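Local coordinates for protein KLLA0E08119p (Kluyveromyces lactis, PDB 3VA7) that probably catalyses the biotin- and ATP-dependent carboxylation of urea to urea-1-carboxylate, as the urea carboxylase part of a longer two-activity enzyme of urea breakdown, at residues Leu516-Val521 with Ser527-Ile532; Asn435-Tyr440 with Thr444-Leu449; Val130-Ser135 with Arg343-Asp348; Ala320-Glu325 with Leu335-Trp340; Arg867-Val872 with Met883-Arg888. All blocks are in the same frame, centred on the assembly; numbering follows the deposited sequence.

Contact 1: residues Leu516-Val521 with Ser527-Ile532; sequences LANRVV and SPALEI
Asn518, near the end of helix 511-520, offers its carboxamide to the backbone leading into strand 529-533. Its ND2 donates to Ser527 O at 3.0 Å with an N-H...O angle of 150°, arriving from above the carbonyl plane rather than on a lone pair. The other branch faces Ser527 as well, with Asn518 OD1 3.9 Å from Ser527 CB. Ala529 adds its methyl group, CB lying 4.3 Å from Asn518 OD1. That oxygen also accepts from ND2 of Asn523 in the intervening loop, so both ends of the buried amide are engaged and its rotation is fixed. A water lies near both OD1 and Pro528 O, its bonding undecided. With a leucine in place of Asn518, Ser527 O would probably lose this donor and Asn523 this acceptor. Ala517 and Asn518 also rest on strand 587-592. The arrangement is a helix-loop-strand connection within the carboxyltransferase A/B region, the helix packed on an antiparallel sheet and tied by a side-chain amide to the chain that enters it.

Contact 2: residues Asn435-Tyr440 with Thr444-Leu449; sequences NETAVY and TNIDYL
Thr437 and Ile446 meet through the branches their torsions swing across: CG2 of Thr437 and CG1 of Ile446 each stand opposite their own backbone N, and chi2 of 55° then bends Ile446 CD1 round to Thr437 CG2, 3.9 Å away. Two residues on, in strand 438-440, Val439 extends CG1 (chi1 169°) to the methyl of Thr444, with CG1 and Thr444 CG2 4.0 Å apart. In both pairs the side chains cross at a slant. OG1 of Thr444, set between its N and carbonyl carbon, accepts from Ile446 N at 3.2 Å, an ST turn leading into helix 446-454. A glycine in place of Thr444 would probably leave Ile446 N without this acceptor and open a gap beside Val439. The hydroxyl of Thr437 is held by Ala433 O. Strand 438-440 pairs antiparallel with 386-388, and Val439, Thr444 and Ile446 all lean on Leu368 of strand 362-372, while Thr437 and Thr444 reach strand 412-420, so the contact packs against the large antiparallel sheet in the biotin carboxylase C-terminal region.

Contact 3: residues Val130-Ser135 with Arg343-Asp348; sequences VFVGPS and RIAAND
Ala345, at the end of helix 337-345, points its methyl group at Val132 and Val130, and the packing across the contact is apolar. Ala345 CB lies 3.9 Å from Val132 CG1, the branch placed opposite the backbone N by a chi1 of -176°, and 4.1 Å from CG2, so both methyls of Val132 face it from one side. Val130, two residues earlier, brings CG1 to 4.3 Å from Ala345 CB and also beside the carbonyl oxygen of Ala345. Val132 itself sits at the centre of an inverse gamma turn, where the chain leaves the strand.

Polar bonds knit 343-348 internally. Arg343 grips Asp348 O side-on with two nitrogens, NE at 3.1 Å and NH2 at 2.8 Å, the oxygen lying in the guanidinium plane; NE comes in almost straight along the C=O direction, NH2 from above the carbonyl plane. A salt bridge from Arg343 NH2 to Asp348 OD2 at 3.0 Å adds a charge pair. The backbone closes the helix with a Schellman motif: Asp348 N bonds to Arg343 O and Asn347 N to Ile344 O, with Asn347 at positive phi.

Strand 130-131 is an outer strand of the five-stranded parallel sheet and pairs with 106-108. Val132 also touches Met341 and Leu342, so helix 337-345 of the ATP-binding region packs beside this edge of the biotin carboxylase N-terminal sheet.

Contact 4: residues Ala320-Glu325 with Leu335-Trp340; sequences ARLQVE and LDLVEW
Leu322 reaches across to the first turn of helix 337-345 and touches Leu337 and Val338, a contact made of apolar side chains. Its CG stands opposite the backbone N (chi1 -168°), and chi2 of 71° then sends one methyl to each neighbour: Leu322 CD1 lies 4.2 Å from Leu337 CB, and Leu322 CD2 lies 4.1 Å from Val338 CG2. The leucine meets Val338 at about a right angle and Leu337 at a slant. On the helix side, Leu335 CD1 rests over one face of the Trp340 ring, offset toward the rim.

Hydrogen bonds and charges brace each segment separately. Arg321 NH1 donates to Leu322 O at 3.0 Å, the oxygen lying in the guanidinium plane, while its NE forms a salt bridge with Glu116. Asp336 is the N-cap: its OD2 accepts from Glu339 N at 3.1 Å, the N-H arriving from above the carboxylate plane. The same carboxylate forms salt bridges with Arg45 and Arg52, and Glu339 shares Arg52, so the helix start is pinned by charge.

The loop 320-325 follows strand 312-319 and leads into helix 326-333, within the ATP-binding region. Val338 packs against Arg45, Ile46 and Thr49 of helix 40-53, and Leu337 against strands 235-244 and 249-261, so helix 337-345 is wedged between the N-terminal helix and the large antiparallel sheet.

Contact 5: residues Arg867-Val872 with Met883-Arg888; sequences RLIHQV and MSQGVR
Two flat groups lie behind the helix surface on which Ile869 and Val872 meet Met883. The guanidinium of Arg867 covers one face of the His870 ring, with Arg867 NH2 3.3 Å above the plane over the ring centre; in return His870 CG lies over one face of the guanidinium, toward its rim. Neither residue touches the strand segment.

The contact is carried by Met883. Its chain bends at chi3 (76°), which turns the methyl against the helix: Met883 CE lies 3.5 Å from Val872 CG2 and 3.8 Å from Ile869 CA. Val872 and the methionine come tip to tip, with Met883 SD 3.8 Å from Val872 CB. Ile869 runs past in the opposite direction, its CG1 4.1 Å from Met883 CB. Farther along, Ile869 CD1 reaches Gln885 CG at 4.2 Å, so the aliphatic stem of the glutamine extends the patch.

Helix 867-872 and strand 883-885 run nearly antiparallel, at 167°, with their axes 10.0 Å apart. In the carboxyltransferase C/D region, this sets helix 859-875 against edge strand 880-885 of a five-stranded antiparallel sheet. Met883 also packs on Val890 and Ile892 of strand 889-894, and Tyr911 of helix 901-912 touches Val872. Between these two segments the packing is apolar, with no hydrogen bond or salt bridge across, centred on the methionine methyl, which sits against both Ile869 and Val872.

Overall arrangement
Along the chain the order is contacts 3 and 4, then 2, 1 and 5. Contact 4 falls between the two segments of contact 3, and both use helix 337-345; their centres are about 12 Å apart and Pro134 CG packs on Ala320 O at 3.6 Å. Contact 2 lies in the same biotin carboxylation region, centred about 26 Å from contact 4. Contacts 1 and 5 belong to the carboxyltransferase A/B and C/D regions, with centres about 36 Å apart. Contacts 3 and 5 are the most distant pair, about 68 Å between centres. This split is consistent with the two half-reactions being housed in separate parts of one chain.

Contact 1: residues Leu516-Val521 with Ser527-Ile532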
# COMPACT_ATOMS: atom_id res chain seq x y z
N LEU A 516 -4.81 -25.55 -7.32
CA LEU A 516 -5.74 -26.31 -8.14
C LEU A 516 -6.44 -25.34 -9.07
O LEU A 516 -6.46 -25.56 -10.29
CB LEU A 516 -6.77 -27.05 -7.29
CG LEU A 516 -6.36 -28.33 -6.57
CD1 LEU A 516 -7.43 -28.72 -5.51
CD2 LEU A 516 -6.08 -29.49 -7.53
N ALA A 517 -7.03 -24.27 -8.50
CA ALA A 517 -7.84 -23.37 -9.29
C ALA A 517 -6.97 -22.88 -10.45
O ALA A 517 -7.38 -22.96 -11.64
CB ALA A 517 -8.39 -22.20 -8.45
N ASN A 518 -5.75 -22.45 -10.14
CA ASN A 518 -4.87 -22.07 -11.24
C ASN A 518 -4.68 -23.13 -12.30
O ASN A 518 -4.81 -22.87 -13.50
CB ASN A 518 -3.52 -21.53 -10.74
CG ASN A 518 -3.50 -20.00 -10.70
OD1 ASN A 518 -4.26 -19.33 -11.45
ND2 ASN A 518 -2.63 -19.43 -9.84
N ARG A 519 -4.33 -24.31 -11.85
CA ARG A 519 -4.06 -25.41 -12.76
C ARG A 519 -5.29 -25.75 -13.63
O ARG A 519 -5.15 -26.04 -14.81
CB ARG A 519 -3.59 -26.65 -11.98
CG ARG A 519 -3.22 -27.85 -12.85
CD ARG A 519 -2.22 -27.49 -13.90
NE ARG A 519 -1.52 -28.68 -14.38
CZ ARG A 519 -1.78 -29.30 -15.54
NH1 ARG A 519 -1.07 -30.36 -15.90
NH2 ARG A 519 -2.75 -28.85 -16.35
N VAL A 520 -6.48 -25.68 -13.06
CA VAL A 520 -7.65 -26.13 -13.77
C VAL A 520 -7.80 -25.33 -15.05
O VAL A 520 -8.37 -25.82 -16.04
CB VAL A 520 -8.90 -26.05 -12.91
CG1 VAL A 520 -10.14 -26.07 -13.77
CG2 VAL A 520 -8.90 -27.16 -11.81
N VAL A 521 -7.26 -24.12 -15.06
CA VAL A 521 -7.39 -23.23 -16.18
C VAL A 521 -6.10 -23.21 -16.99
O VAL A 521 -6.00 -22.52 -18.02
CB VAL A 521 -7.69 -21.83 -15.67
CG1 VAL A 521 -7.70 -20.93 -16.75
CG2 VAL A 521 -9.06 -21.72 -14.96
N SER A 527 0.59 -17.23 -11.65
CA SER A 527 -0.50 -16.35 -12.06
C SER A 527 -1.27 -15.89 -10.84
O SER A 527 -1.45 -16.66 -9.89
CB SER A 527 -1.43 -17.09 -13.00
OG SER A 527 -1.03 -16.91 -14.33
N PRO A 528 -1.71 -14.64 -10.85
CA PRO A 528 -2.52 -14.26 -9.71
C PRO A 528 -3.99 -14.57 -9.93
O PRO A 528 -4.46 -14.57 -11.08
CB PRO A 528 -2.29 -12.75 -9.63
CG PRO A 528 -2.09 -12.38 -11.01
CD PRO A 528 -1.33 -13.48 -11.66
N ALA A 529 -4.71 -14.74 -8.82
CA ALA A 529 -6.06 -15.25 -8.77
C ALA A 529 -6.77 -14.52 -7.64
O ALA A 529 -6.11 -13.79 -6.91
CB ALA A 529 -6.00 -16.76 -8.47
N LEU A 530 -8.08 -14.71 -7.47
CA LEU A 530 -8.75 -14.08 -6.31
C LEU A 530 -9.01 -15.05 -5.18
O LEU A 530 -9.50 -16.16 -5.38
CB LEU A 530 -10.07 -13.40 -6.70
CG LEU A 530 -10.06 -12.33 -7.82
CD1 LEU A 530 -11.49 -11.92 -8.19
CD2 LEU A 530 -9.17 -11.11 -7.44
N GLU A 531 -8.67 -14.64 -3.97
CA GLU A 531 -9.07 -15.35 -2.79
C GLU A 531 -10.38 -14.74 -2.36
O GLU A 531 -10.45 -13.51 -2.09
CB GLU A 531 -8.06 -15.16 -1.66
CG GLU A 531 -8.52 -15.69 -0.34
CD GLU A 531 -7.37 -15.86 0.62
OE1 GLU A 531 -7.26 -15.04 1.56
OE2 GLU A 531 -6.56 -16.79 0.43
N ILE A 532 -11.41 -15.60 -2.32
CA ILE A 532 -12.71 -15.25 -1.76
C ILE A 532 -12.82 -15.77 -0.34
O ILE A 532 -12.61 -16.93 -0.10
CB ILE A 532 -13.85 -15.82 -2.62
CG1 ILE A 532 -14.09 -14.87 -3.79
CG2 ILE A 532 -15.19 -15.94 -1.86
CD1 ILE A 532 -13.77 -15.43 -5.11
O HOH W 1 -5.63 -16.95 -12.01

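Contact 2: residues Asn435-Tyr440 with Thr444-Leu449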
# COMPACT_ATOMS: atom_id res chain seq x y z
N ASN A 435 2.55 2.52 -24.28
CA ASN A 435 2.86 1.15 -23.86
C ASN A 435 3.87 1.14 -22.72
O ASN A 435 3.93 0.22 -21.91
CB ASN A 435 3.43 0.35 -25.04
CG ASN A 435 2.34 -0.34 -25.93
OD1 ASN A 435 1.15 0.04 -25.96
ND2 ASN A 435 2.77 -1.37 -26.65
N GLU A 436 4.65 2.19 -22.67
CA GLU A 436 5.84 2.24 -21.88
C GLU A 436 5.52 3.10 -20.66
O GLU A 436 6.38 3.32 -19.78
CB GLU A 436 6.94 2.83 -22.75
CG GLU A 436 8.28 2.17 -22.69
CD GLU A 436 9.07 2.34 -23.97
OE1 GLU A 436 9.95 3.19 -24.04
OE2 GLU A 436 8.81 1.59 -24.91
N THR A 437 4.27 3.56 -20.59
CA THR A 437 3.79 4.41 -19.51
C THR A 437 3.12 3.54 -18.47
O THR A 437 2.02 2.97 -18.69
CB THR A 437 2.78 5.47 -20.04
OG1 THR A 437 3.48 6.51 -20.75
CG2 THR A 437 1.96 6.11 -18.88
N ALA A 438 3.78 3.43 -17.32
CA ALA A 438 3.23 2.68 -16.21
C ALA A 438 2.98 3.58 -14.98
O ALA A 438 3.92 4.01 -14.29
CB ALA A 438 4.15 1.54 -15.85
N VAL A 439 1.70 3.87 -14.75
CA VAL A 439 1.24 4.67 -13.61
C VAL A 439 0.15 3.94 -12.78
O VAL A 439 -0.91 3.59 -13.30
CB VAL A 439 0.74 6.02 -14.09
CG1 VAL A 439 -0.01 6.76 -12.95
CG2 VAL A 439 1.89 6.84 -14.68
N TYR A 440 0.42 3.72 -11.49
CA TYR A 440 -0.43 2.85 -10.68
C TYR A 440 -0.72 3.49 -9.32
O TYR A 440 0.13 4.20 -8.78
CB TYR A 440 0.23 1.48 -10.48
CG TYR A 440 0.71 0.71 -11.71
CD1 TYR A 440 -0.20 0.06 -12.58
CD2 TYR A 440 2.08 0.56 -11.96
CE1 TYR A 440 0.26 -0.68 -13.71
CE2 TYR A 440 2.55 -0.18 -13.05
CZ TYR A 440 1.64 -0.78 -13.92
OH TYR A 440 2.15 -1.50 -15.00
N THR A 444 -6.44 5.34 -14.33
CA THR A 444 -6.03 6.26 -15.38
C THR A 444 -6.81 5.96 -16.63
O THR A 444 -7.64 5.05 -16.65
CB THR A 444 -4.49 6.19 -15.69
OG1 THR A 444 -4.13 4.96 -16.38
CG2 THR A 444 -3.67 6.35 -14.39
N ASN A 445 -6.54 6.74 -17.67
CA ASN A 445 -7.22 6.55 -18.92
C ASN A 445 -6.24 5.94 -19.90
O ASN A 445 -6.40 6.04 -21.10
CB ASN A 445 -7.83 7.88 -19.42
CG ASN A 445 -6.75 8.98 -19.74
OD1 ASN A 445 -5.63 8.98 -19.23
ND2 ASN A 445 -7.12 9.92 -20.59
N ILE A 446 -5.21 5.29 -19.39
CA ILE A 446 -4.11 4.88 -20.25
C ILE A 446 -4.59 3.87 -21.29
O ILE A 446 -4.25 3.95 -22.46
CB ILE A 446 -2.89 4.37 -19.41
CG1 ILE A 446 -1.65 4.18 -20.25
CG2 ILE A 446 -3.19 3.07 -18.58
CD1 ILE A 446 -1.20 5.41 -21.06
N ASP A 447 -5.39 2.92 -20.83
CA ASP A 447 -5.88 1.85 -21.66
C ASP A 447 -6.80 2.43 -22.71
O ASP A 447 -6.72 2.05 -23.85
CB ASP A 447 -6.64 0.79 -20.84
CG ASP A 447 -7.01 -0.41 -21.69
OD1 ASP A 447 -6.08 -1.05 -22.18
OD2 ASP A 447 -8.23 -0.67 -21.93
N TYR A 448 -7.71 3.31 -22.31
CA TYR A 448 -8.53 4.08 -23.25
C TYR A 448 -7.68 4.83 -24.31
O TYR A 448 -7.94 4.75 -25.51
CB TYR A 448 -9.34 5.05 -22.42
CG TYR A 448 -10.14 6.04 -23.17
CD1 TYR A 448 -9.71 7.36 -23.26
CD2 TYR A 448 -11.38 5.70 -23.73
CE1 TYR A 448 -10.46 8.32 -23.90
CE2 TYR A 448 -12.15 6.65 -24.38
CZ TYR A 448 -11.68 7.96 -24.47
OH TYR A 448 -12.41 8.94 -25.11
N LEU A 449 -6.65 5.52 -23.85
CA LEU A 449 -5.69 6.18 -24.74
C LEU A 449 -5.07 5.20 -25.71
O LEU A 449 -4.91 5.53 -26.88
CB LEU A 449 -4.56 6.88 -23.95
CG LEU A 449 -4.63 8.35 -23.53
CD1 LEU A 449 -5.98 8.97 -23.74
CD2 LEU A 449 -4.14 8.50 -22.09

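Contact 3: residues Val130-Ser135 with Arg343-Asp348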
# COMPACT_ATOMS: atom_id res chain seq x y z
N VAL A 130 3.95 43.06 -14.12
CA VAL A 130 3.72 42.71 -15.52
C VAL A 130 3.06 41.33 -15.69
O VAL A 130 3.70 40.34 -15.50
CB VAL A 130 5.05 42.71 -16.30
CG1 VAL A 130 4.82 42.28 -17.73
CG2 VAL A 130 5.71 44.09 -16.23
N PHE A 131 1.77 41.29 -15.99
CA PHE A 131 0.99 40.10 -16.46
C PHE A 131 1.52 39.55 -17.77
O PHE A 131 1.43 40.22 -18.79
CB PHE A 131 -0.43 40.57 -16.74
CG PHE A 131 -1.34 39.51 -17.28
CD1 PHE A 131 -1.87 38.53 -16.44
CD2 PHE A 131 -1.74 39.53 -18.62
CE1 PHE A 131 -2.76 37.54 -16.93
CE2 PHE A 131 -2.64 38.57 -19.12
CZ PHE A 131 -3.15 37.57 -18.28
N VAL A 132 2.06 38.33 -17.77
CA VAL A 132 2.60 37.74 -19.00
C VAL A 132 1.41 37.19 -19.75
O VAL A 132 1.02 36.07 -19.54
CB VAL A 132 3.62 36.63 -18.71
CG1 VAL A 132 4.23 36.13 -19.98
CG2 VAL A 132 4.67 37.17 -17.81
N GLY A 133 0.78 38.02 -20.55
CA GLY A 133 -0.45 37.67 -21.24
C GLY A 133 -0.95 38.92 -21.91
O GLY A 133 -0.32 39.99 -21.76
N PRO A 134 -2.09 38.82 -22.63
CA PRO A 134 -2.66 40.01 -23.28
C PRO A 134 -3.39 40.95 -22.31
O PRO A 134 -3.68 40.58 -21.14
CB PRO A 134 -3.60 39.40 -24.30
CG PRO A 134 -4.04 38.13 -23.67
CD PRO A 134 -2.90 37.62 -22.87
N SER A 135 -3.66 42.16 -22.79
CA SER A 135 -4.34 43.24 -22.00
C SER A 135 -5.73 42.85 -21.53
O SER A 135 -6.40 42.02 -22.16
CB SER A 135 -4.49 44.49 -22.87
OG SER A 135 -5.50 44.29 -23.87
N ARG A 343 9.73 37.06 -23.04
CA ARG A 343 10.55 38.05 -23.66
C ARG A 343 9.64 39.13 -24.23
O ARG A 343 9.96 40.32 -24.11
CB ARG A 343 11.40 37.45 -24.77
CG ARG A 343 12.58 36.55 -24.32
CD ARG A 343 13.53 36.31 -25.51
NE ARG A 343 13.65 37.56 -26.29
CZ ARG A 343 14.31 37.73 -27.45
NH1 ARG A 343 14.98 36.72 -28.04
NH2 ARG A 343 14.28 38.94 -28.04
N ILE A 344 8.50 38.71 -24.79
CA ILE A 344 7.57 39.66 -25.37
C ILE A 344 6.97 40.54 -24.29
O ILE A 344 6.81 41.74 -24.50
CB ILE A 344 6.40 38.98 -26.13
CG1 ILE A 344 6.91 38.37 -27.44
CG2 ILE A 344 5.22 39.97 -26.36
CD1 ILE A 344 5.95 37.42 -28.05
N ALA A 345 6.63 39.93 -23.16
CA ALA A 345 5.94 40.61 -22.07
C ALA A 345 6.82 41.66 -21.44
O ALA A 345 6.28 42.51 -20.70
CB ALA A 345 5.50 39.65 -21.01
N ALA A 346 8.13 41.59 -21.70
CA ALA A 346 9.08 42.51 -21.11
C ALA A 346 9.63 43.46 -22.20
O ALA A 346 10.66 44.14 -21.99
CB ALA A 346 10.16 41.75 -20.45
N ASN A 347 8.95 43.48 -23.35
CA ASN A 347 9.19 44.38 -24.50
C ASN A 347 10.54 44.18 -25.10
O ASN A 347 11.17 45.10 -25.55
CB ASN A 347 9.02 45.89 -24.17
CG ASN A 347 7.63 46.25 -23.62
OD1 ASN A 347 6.61 45.59 -23.85
ND2 ASN A 347 7.61 47.32 -22.88
N ASP A 348 10.99 42.95 -25.06
CA ASP A 348 12.27 42.59 -25.64
C ASP A 348 11.86 41.46 -26.59
O ASP A 348 12.40 40.34 -26.58
CB ASP A 348 13.26 42.17 -24.54
CG ASP A 348 14.59 41.65 -25.08
OD1 ASP A 348 15.60 42.40 -25.03
OD2 ASP A 348 14.65 40.47 -25.53

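Contact 4: residues Ala320-Glu325 with Leu335-Trp340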
# COMPACT_ATOMS: atom_id res chain seq x y z
N ALA A 320 -7.31 33.46 -25.29
CA ALA A 320 -6.44 34.60 -25.03
C ALA A 320 -5.38 34.22 -24.00
O ALA A 320 -5.24 34.86 -22.95
CB ALA A 320 -7.29 35.80 -24.56
N ARG A 321 -4.62 33.16 -24.31
CA ARG A 321 -3.72 32.54 -23.36
C ARG A 321 -2.94 31.47 -24.02
O ARG A 321 -3.24 31.10 -25.12
CB ARG A 321 -4.54 31.89 -22.26
CG ARG A 321 -5.63 30.92 -22.75
CD ARG A 321 -6.26 30.21 -21.52
NE ARG A 321 -7.42 29.38 -21.86
CZ ARG A 321 -7.33 28.20 -22.48
NH1 ARG A 321 -6.14 27.73 -22.88
NH2 ARG A 321 -8.44 27.50 -22.73
N LEU A 322 -1.95 30.93 -23.34
CA LEU A 322 -1.31 29.71 -23.81
C LEU A 322 -2.29 28.54 -23.66
O LEU A 322 -3.23 28.61 -22.88
CB LEU A 322 -0.04 29.45 -23.01
CG LEU A 322 0.93 28.38 -23.51
CD1 LEU A 322 1.70 28.77 -24.78
CD2 LEU A 322 1.89 28.03 -22.40
N GLN A 323 -2.07 27.47 -24.39
CA GLN A 323 -2.96 26.31 -24.31
C GLN A 323 -2.26 25.01 -23.89
O GLN A 323 -1.04 24.84 -24.16
CB GLN A 323 -3.62 26.06 -25.67
CG GLN A 323 -4.80 26.94 -26.01
CD GLN A 323 -5.30 26.59 -27.38
OE1 GLN A 323 -4.56 26.70 -28.33
NE2 GLN A 323 -6.52 26.12 -27.49
N VAL A 324 -3.03 24.11 -23.24
CA VAL A 324 -2.54 22.81 -22.82
C VAL A 324 -1.72 22.08 -23.92
O VAL A 324 -0.59 21.70 -23.68
CB VAL A 324 -3.65 21.88 -22.23
CG1 VAL A 324 -3.03 20.51 -21.76
CG2 VAL A 324 -4.47 22.56 -21.04
N GLU A 325 -2.23 22.01 -25.15
CA GLU A 325 -1.53 21.31 -26.25
C GLU A 325 -0.32 21.98 -26.85
O GLU A 325 0.21 21.46 -27.86
CB GLU A 325 -2.48 20.94 -27.41
CG GLU A 325 -3.25 22.09 -27.99
CD GLU A 325 -4.59 22.36 -27.29
OE1 GLU A 325 -4.70 22.16 -26.07
OE2 GLU A 325 -5.55 22.78 -27.98
N LEU A 335 10.82 25.83 -30.75
CA LEU A 335 10.64 27.06 -29.99
C LEU A 335 10.20 26.77 -28.59
O LEU A 335 9.45 25.85 -28.35
CB LEU A 335 9.59 27.96 -30.64
CG LEU A 335 9.94 28.48 -32.04
CD1 LEU A 335 8.85 29.44 -32.50
CD2 LEU A 335 11.31 29.12 -32.11
N ASP A 336 10.68 27.55 -27.64
CA ASP A 336 10.13 27.46 -26.33
C ASP A 336 9.14 28.66 -26.25
O ASP A 336 9.56 29.82 -26.08
CB ASP A 336 11.26 27.52 -25.31
CG ASP A 336 10.77 27.57 -23.86
OD1 ASP A 336 11.62 27.32 -22.97
OD2 ASP A 336 9.56 27.87 -23.60
N LEU A 337 7.85 28.34 -26.35
CA LEU A 337 6.77 29.35 -26.31
C LEU A 337 6.69 30.18 -25.01
O LEU A 337 6.55 31.39 -25.07
CB LEU A 337 5.44 28.67 -26.62
CG LEU A 337 5.36 28.10 -28.04
CD1 LEU A 337 3.94 27.56 -28.16
CD2 LEU A 337 5.70 29.16 -29.21
N VAL A 338 6.79 29.55 -23.85
CA VAL A 338 6.97 30.29 -22.58
C VAL A 338 8.12 31.28 -22.65
O VAL A 338 8.00 32.38 -22.16
CB VAL A 338 7.06 29.35 -21.32
CG1 VAL A 338 7.57 30.09 -20.04
CG2 VAL A 338 5.73 28.65 -21.07
N GLU A 339 9.24 30.91 -23.25
CA GLU A 339 10.40 31.83 -23.30
C GLU A 339 9.98 33.09 -24.09
O GLU A 339 10.14 34.21 -23.60
CB GLU A 339 11.61 31.20 -24.01
CG GLU A 339 12.80 32.18 -24.13
CD GLU A 339 14.02 31.60 -24.84
OE1 GLU A 339 14.97 32.38 -25.12
OE2 GLU A 339 14.02 30.40 -25.14
N TRP A 340 9.44 32.86 -25.29
CA TRP A 340 8.86 33.89 -26.11
C TRP A 340 7.88 34.77 -25.35
O TRP A 340 8.03 35.97 -25.31
CB TRP A 340 8.19 33.27 -27.31
CG TRP A 340 9.11 33.07 -28.43
CD1 TRP A 340 10.32 32.38 -28.43
CD2 TRP A 340 8.94 33.57 -29.77
NE1 TRP A 340 10.92 32.45 -29.68
CE2 TRP A 340 10.09 33.15 -30.52
CE3 TRP A 340 7.95 34.34 -30.40
CZ2 TRP A 340 10.24 33.47 -31.88
CZ3 TRP A 340 8.07 34.64 -31.74
CH2 TRP A 340 9.21 34.22 -32.47

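Contact 5: residues Arg867-Val872 with Met883-Arg888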
# COMPACT_ATOMS: atom_id res chain seq x y z
N ARG A 867 27.68 -13.70 13.21
CA ARG A 867 28.86 -14.46 12.76
C ARG A 867 28.39 -15.84 12.21
O ARG A 867 28.88 -16.29 11.19
CB ARG A 867 29.91 -14.59 13.90
CG ARG A 867 30.92 -13.46 14.11
CD ARG A 867 30.74 -12.24 13.15
NE ARG A 867 31.63 -12.23 12.00
CZ ARG A 867 31.46 -11.53 10.87
NH1 ARG A 867 30.39 -10.75 10.66
NH2 ARG A 867 32.39 -11.65 9.90
N LEU A 868 27.46 -16.51 12.90
CA LEU A 868 26.83 -17.71 12.36
C LEU A 868 26.31 -17.48 10.94
O LEU A 868 26.61 -18.27 10.06
CB LEU A 868 25.70 -18.23 13.29
CG LEU A 868 25.08 -19.54 12.79
CD1 LEU A 868 26.18 -20.58 12.68
CD2 LEU A 868 23.99 -20.12 13.71
N ILE A 869 25.59 -16.38 10.71
CA ILE A 869 25.02 -16.09 9.43
C ILE A 869 26.17 -15.97 8.47
O ILE A 869 26.08 -16.44 7.33
CB ILE A 869 24.18 -14.75 9.44
CG1 ILE A 869 22.84 -14.95 10.20
CG2 ILE A 869 23.96 -14.22 8.03
CD1 ILE A 869 22.13 -13.68 10.57
N HIS A 870 27.25 -15.35 8.93
CA HIS A 870 28.41 -15.13 8.09
C HIS A 870 29.07 -16.48 7.71
O HIS A 870 29.51 -16.65 6.59
CB HIS A 870 29.37 -14.17 8.77
CG HIS A 870 30.72 -14.11 8.13
ND1 HIS A 870 30.98 -13.35 7.01
CD2 HIS A 870 31.89 -14.71 8.47
CE1 HIS A 870 32.26 -13.48 6.68
NE2 HIS A 870 32.84 -14.30 7.55
N GLN A 871 29.09 -17.44 8.62
CA GLN A 871 29.64 -18.72 8.36
C GLN A 871 28.85 -19.52 7.34
O GLN A 871 29.44 -20.34 6.60
CB GLN A 871 29.69 -19.53 9.64
CG GLN A 871 30.88 -19.25 10.51
CD GLN A 871 32.19 -19.24 9.73
OE1 GLN A 871 33.11 -18.54 10.11
NE2 GLN A 871 32.26 -19.99 8.60
N VAL A 872 27.54 -19.34 7.31
CA VAL A 872 26.74 -19.97 6.29
C VAL A 872 27.01 -19.30 4.94
O VAL A 872 27.02 -19.97 3.91
CB VAL A 872 25.24 -19.96 6.68
CG1 VAL A 872 24.35 -20.50 5.58
CG2 VAL A 872 25.03 -20.76 7.96
N MET A 883 17.86 -16.80 6.82
CA MET A 883 18.19 -16.82 8.23
C MET A 883 17.68 -15.54 8.84
O MET A 883 18.04 -14.44 8.37
CB MET A 883 19.69 -16.98 8.43
CG MET A 883 20.21 -18.11 7.64
SD MET A 883 21.99 -18.22 7.42
CE MET A 883 22.36 -18.81 9.04
N SER A 884 16.87 -15.69 9.88
CA SER A 884 16.17 -14.57 10.50
C SER A 884 16.61 -14.24 11.92
O SER A 884 16.33 -15.01 12.81
CB SER A 884 14.69 -14.91 10.48
OG SER A 884 14.30 -14.88 9.14
N GLN A 885 17.30 -13.11 12.11
CA GLN A 885 17.79 -12.68 13.45
C GLN A 885 16.72 -12.31 14.51
O GLN A 885 15.85 -11.43 14.25
CB GLN A 885 18.70 -11.46 13.34
CG GLN A 885 20.03 -11.79 13.70
CD GLN A 885 20.90 -10.65 14.16
OE1 GLN A 885 21.20 -10.53 15.36
NE2 GLN A 885 21.43 -9.88 13.20
N GLY A 886 16.83 -12.95 15.68
CA GLY A 886 16.12 -12.51 16.86
C GLY A 886 17.08 -12.07 17.97
O GLY A 886 18.27 -11.88 17.74
N VAL A 887 16.59 -11.97 19.19
CA VAL A 887 17.38 -11.37 20.24
C VAL A 887 18.57 -12.24 20.64
O VAL A 887 19.68 -11.72 20.83
CB VAL A 887 16.51 -11.03 21.46
CG1 VAL A 887 17.40 -10.83 22.72
CG2 VAL A 887 15.62 -9.79 21.11
N ARG A 888 18.36 -13.54 20.74
CA ARG A 888 19.42 -14.44 21.14
C ARG A 888 19.35 -15.76 20.30
O ARG A 888 19.81 -16.81 20.72
CB ARG A 888 19.25 -14.74 22.64
CG ARG A 888 17.96 -15.44 22.93
CD ARG A 888 17.88 -15.77 24.37
NE ARG A 888 18.26 -17.15 24.69
CZ ARG A 888 17.44 -18.18 24.72
NH1 ARG A 888 16.17 -18.05 24.41
NH2 ARG A 888 17.90 -19.37 25.06